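Side-chain contacts in transcriptional regulator, LysR family (Vibrio cholerae, PDB 3SZP), which probably binds specific DNA sites through a winged helix-turn-helix domain and activates virulence genes of the cholera bacterium: residues 100-105 with 122-127; 133-138 with 149-154. One frame throughout, in Å; residues are numbered along the deposited sequence.

Interaction 1 (100-105 with 122-127); sequences NLTKRM and IELMMS
T102 of helix 102-116 meets strand 120-127 through its methyl, and the contact is almost wholly apolar. CG2 of T102 lies 3.9 Å from SD of M126 and 4.1 Å from CD2 of L124. The second of these is an end-on meeting of two methyls; in the first, the threonine lies slantwise against the thioether, whose CG also comes within 4.0 Å of T102 OG1. Bending at chi2 (111°) and chi3 (71°) folds the M126 chain, and its sulfur rather than its terminal CE does the touching. L124 extends its CG anti to the backbone N (chi1 176°) and carries its branches toward the helix, where M107 and F110 also receive it.

These residues belong to the beta-alpha-beta unit of strand 91-98, helix 102-116 and strand 120-127, a beta-alpha-beta crossover within the LysR substrate-binding domain, and the contact lays T102 of the helix against the face of strand 120-127 that carries L124 and M126.

The polar work is done around the contact. T102 OG1 hydrogen-bonds to the P98 carbonyl, at the end of strand 91-98, while its methyl is left to face the strand. Along the backbone, M105 N bonds to L101 O at 2.8 Å. On the strand, M126 N bonds to S218 OG of the second subunit, and residues 122-124 pair in parallel with a strand of that subunit.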
# COMPACT_ATOMS: atom_id res chain seq x y z
N ASN A 100 -11.01 30.08 1.50
CA ASN A 100 -11.71 30.78 2.56
C ASN A 100 -12.63 31.92 2.13
O ASN A 100 -13.79 31.97 2.55
CB ASN A 100 -10.75 31.26 3.65
CG ASN A 100 -10.13 30.11 4.40
OD1 ASN A 100 -10.78 29.07 4.61
ND2 ASN A 100 -8.87 30.25 4.79
N LEU A 101 -12.14 32.83 1.29
CA LEU A 101 -12.81 34.13 1.21
C LEU A 101 -13.79 34.25 0.06
O LEU A 101 -14.55 35.21 -0.04
CB LEU A 101 -11.77 35.25 1.13
CG LEU A 101 -10.83 35.33 2.33
CD1 LEU A 101 -9.67 36.27 2.04
CD2 LEU A 101 -11.60 35.78 3.55
N THR A 102 -13.75 33.27 -0.81
CA THR A 102 -14.43 33.41 -2.08
C THR A 102 -15.93 33.55 -1.91
O THR A 102 -16.55 34.42 -2.52
CB THR A 102 -14.07 32.25 -3.01
OG1 THR A 102 -12.70 32.38 -3.34
CG2 THR A 102 -14.87 32.31 -4.29
N LYS A 103 -16.51 32.69 -1.09
CA LYS A 103 -17.95 32.64 -0.91
C LYS A 103 -18.48 34.02 -0.54
O LYS A 103 -19.35 34.57 -1.21
CB LYS A 103 -18.29 31.60 0.16
CG LYS A 103 -19.73 31.59 0.64
CD LYS A 103 -20.63 30.78 -0.27
CE LYS A 103 -21.91 30.40 0.47
NZ LYS A 103 -22.49 31.61 1.15
N ARG A 104 -17.91 34.60 0.51
CA ARG A 104 -18.41 35.86 1.05
C ARG A 104 -17.89 37.06 0.26
O ARG A 104 -18.64 37.96 -0.06
N MET A 105 -16.60 37.05 -0.06
CA MET A 105 -15.98 38.22 -0.66
C MET A 105 -16.14 38.31 -2.17
O MET A 105 -16.30 39.40 -2.70
CB MET A 105 -14.50 38.27 -0.32
CG MET A 105 -14.08 39.55 0.37
SD MET A 105 -12.30 39.53 0.73
CE MET A 105 -11.67 39.05 -0.87
N ILE A 122 -18.63 30.41 -16.23
CA ILE A 122 -17.52 30.40 -15.28
C ILE A 122 -17.25 29.01 -14.73
O ILE A 122 -18.15 28.35 -14.20
CB ILE A 122 -17.74 31.36 -14.11
CG1 ILE A 122 -17.77 32.80 -14.61
CG2 ILE A 122 -16.64 31.18 -13.06
CD1 ILE A 122 -17.81 33.84 -13.47
N GLU A 123 -16.00 28.58 -14.87
CA GLU A 123 -15.48 27.44 -14.15
C GLU A 123 -14.58 27.97 -13.02
O GLU A 123 -13.57 28.62 -13.28
CB GLU A 123 -14.70 26.50 -15.08
CG GLU A 123 -14.29 25.22 -14.39
CD GLU A 123 -13.32 24.40 -15.20
OE1 GLU A 123 -13.44 24.37 -16.44
OE2 GLU A 123 -12.43 23.77 -14.59
N LEU A 124 -14.98 27.71 -11.79
CA LEU A 124 -14.30 28.24 -10.61
C LEU A 124 -13.69 27.12 -9.76
O LEU A 124 -14.40 26.23 -9.29
CB LEU A 124 -15.27 29.07 -9.78
CG LEU A 124 -14.79 29.66 -8.44
CD1 LEU A 124 -13.67 30.68 -8.66
CD2 LEU A 124 -15.95 30.30 -7.70
N MET A 125 -12.38 27.16 -9.58
CA MET A 125 -11.67 26.22 -8.73
C MET A 125 -11.12 26.91 -7.48
O MET A 125 -10.37 27.88 -7.57
CB MET A 125 -10.52 25.57 -9.50
CG MET A 125 -9.56 24.79 -8.62
SD MET A 125 -10.16 23.12 -8.24
CE MET A 125 -10.19 22.39 -9.89
N MET A 126 -11.51 26.41 -6.32
CA MET A 126 -11.03 26.94 -5.05
C MET A 126 -9.93 26.08 -4.46
O MET A 126 -10.04 24.85 -4.45
CB MET A 126 -12.16 27.05 -4.04
CG MET A 126 -12.71 28.44 -3.96
SD MET A 126 -14.35 28.45 -4.65
CE MET A 126 -15.17 27.53 -3.34
N SER A 127 -8.90 26.72 -3.92
CA SER A 127 -7.87 25.99 -3.17
C SER A 127 -7.19 26.90 -2.15
O SER A 127 -7.17 28.11 -2.30
CB SER A 127 -6.82 25.43 -4.13
OG SER A 127 -6.43 26.46 -5.03

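Interaction 2 (133-138 with 149-154); sequences LDPTEW and DSSLIA
P135 and L152 carry the close part of this contact: CB of the proline ring lies 3.7 Å from CD1 of the leucine, and CG of P135 follows at 4.1 Å from the same methyl. The two side chains pass at a slant, with one leucine branch against the CB-CG side of the ring. L152 has an extended end (chi2 179°) that carries CD1 out to the proline, and the same side chain also packs on L267 of strand 262-268 and on N269. L152 thus bridges P135 and strand 262-268.

Both partners sit in tight turns. D134 forms an Asx turn, its OD1 accepting from T136 N at 2.9 Å, nearly along the carboxylate C-O axis, and this leads into the 3-10 segment 135-137 on which P135 rides. The chain opposite makes a type II beta turn from D149 to L152 before entering strand 153-166. The contact thus joins the loop between strands 120-127 and 140-144 to the turn that follows strand 140-144, at the surface of the LysR substrate-binding domain.

Toward solvent the fit slackens. S151 OG comes only to 4.5 Å from P135 CG, and that hydroxyl is engaged within its own turn, donating to S150 O at 2.7 Å from above the carbonyl plane. S150 and D149 are poorly ordered, so the turn's outer end is less firmly defined than L152.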
# COMPACT_ATOMS: atom_id res chain seq x y z
N LEU A 133 0.26 27.57 -8.95
CA LEU A 133 -0.41 27.08 -10.14
C LEU A 133 0.45 27.32 -11.37
O LEU A 133 1.36 28.14 -11.36
CB LEU A 133 -1.74 27.80 -10.31
CG LEU A 133 -2.70 27.64 -9.13
CD1 LEU A 133 -3.78 28.71 -9.18
CD2 LEU A 133 -3.31 26.24 -9.13
N ASP A 134 0.16 26.56 -12.43
CA ASP A 134 0.65 26.88 -13.75
C ASP A 134 -0.30 27.96 -14.26
O ASP A 134 -1.47 27.69 -14.51
CB ASP A 134 0.60 25.64 -14.64
CG ASP A 134 1.14 25.90 -16.05
OD1 ASP A 134 0.93 27.01 -16.59
OD2 ASP A 134 1.77 24.98 -16.61
N PRO A 135 0.20 29.20 -14.40
CA PRO A 135 -0.67 30.34 -14.76
C PRO A 135 -1.28 30.19 -16.16
O PRO A 135 -2.34 30.74 -16.43
CB PRO A 135 0.29 31.54 -14.73
CG PRO A 135 1.52 31.06 -14.02
CD PRO A 135 1.61 29.60 -14.29
N THR A 136 -0.61 29.46 -17.04
CA THR A 136 -1.11 29.25 -18.39
C THR A 136 -2.39 28.40 -18.40
O THR A 136 -3.01 28.23 -19.44
CB THR A 136 -0.05 28.60 -19.28
OG1 THR A 136 0.22 27.27 -18.82
CG2 THR A 136 1.24 29.41 -19.24
N GLU A 137 -2.76 27.87 -17.24
CA GLU A 137 -3.92 26.98 -17.15
C GLU A 137 -5.17 27.72 -16.72
O GLU A 137 -6.24 27.12 -16.59
CB GLU A 137 -3.64 25.84 -16.18
CG GLU A 137 -2.98 24.64 -16.82
CD GLU A 137 -2.51 23.60 -15.80
OE1 GLU A 137 -3.01 23.61 -14.65
OE2 GLU A 137 -1.64 22.78 -16.15
N TRP A 138 -5.05 29.02 -16.50
CA TRP A 138 -6.14 29.79 -15.92
C TRP A 138 -6.31 31.10 -16.68
O TRP A 138 -5.34 31.64 -17.21
CB TRP A 138 -5.82 30.09 -14.46
CG TRP A 138 -5.56 28.85 -13.67
CD1 TRP A 138 -4.35 28.27 -13.41
CD2 TRP A 138 -6.55 28.02 -13.06
NE1 TRP A 138 -4.52 27.12 -12.67
CE2 TRP A 138 -5.87 26.95 -12.43
CE3 TRP A 138 -7.94 28.07 -12.98
CZ2 TRP A 138 -6.53 25.94 -11.75
CZ3 TRP A 138 -8.60 27.07 -12.29
CH2 TRP A 138 -7.90 26.01 -11.69
N ASP A 149 5.48 36.88 -8.94
CA ASP A 149 5.77 37.97 -9.87
C ASP A 149 5.78 37.47 -11.32
O ASP A 149 5.61 38.24 -12.26
CB ASP A 149 7.10 38.66 -9.52
CG ASP A 149 7.69 39.42 -10.68
OD1 ASP A 149 6.96 40.17 -11.36
OD2 ASP A 149 8.91 39.27 -10.93
N SER A 150 5.95 36.16 -11.47
CA SER A 150 6.23 35.57 -12.77
C SER A 150 5.12 35.73 -13.82
O SER A 150 4.02 35.22 -13.67
CB SER A 150 6.59 34.08 -12.61
OG SER A 150 5.64 33.39 -11.82
N SER A 151 5.45 36.46 -14.88
CA SER A 151 4.67 36.48 -16.12
C SER A 151 3.21 36.86 -15.94
O SER A 151 2.35 36.43 -16.71
CB SER A 151 4.74 35.12 -16.81
OG SER A 151 3.85 34.20 -16.20
N LEU A 152 2.91 37.67 -14.93
CA LEU A 152 1.51 37.97 -14.64
C LEU A 152 1.25 39.40 -14.18
O LEU A 152 1.94 39.91 -13.29
CB LEU A 152 0.96 36.98 -13.62
CG LEU A 152 0.45 35.66 -14.18
CD1 LEU A 152 -0.04 34.77 -13.05
CD2 LEU A 152 -0.67 35.88 -15.20
N ILE A 153 0.26 40.03 -14.79
CA ILE A 153 -0.25 41.30 -14.29
C ILE A 153 -0.97 41.05 -12.97
O ILE A 153 -1.81 40.16 -12.88
CB ILE A 153 -1.23 41.97 -15.27
CG1 ILE A 153 -0.62 42.04 -16.66
CG2 ILE A 153 -1.60 43.36 -14.78
CD1 ILE A 153 0.69 42.77 -16.68
N ALA A 154 -0.62 41.82 -11.96
CA ALA A 154 -1.28 41.71 -10.66
C ALA A 154 -2.01 43.00 -10.36
O ALA A 154 -1.52 44.09 -10.64
CB ALA A 154 -0.25 41.43 -9.59

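Interaction 1 is buried, its centre about 6 Å from the centre of the chain, and ties a helix to a strand beside a subunit interface; interaction 2 lies at the surface, its centre about 15 Å from the centre of the chain, where two turns meet and no other chain of the assembly touches them. Their centres are about 17 Å apart, and both reach the same mixed sheet. In each, methyl contacts cross between the segments while hydrogen bonds stay local or go to other parts, but the inner contact uses threonine, leucine and a thioether, the outer one proline and leucine flanked by serine. M125 CB packs on W138 CH2 at 3.4 Å, joining 122-127 directly to 133-138.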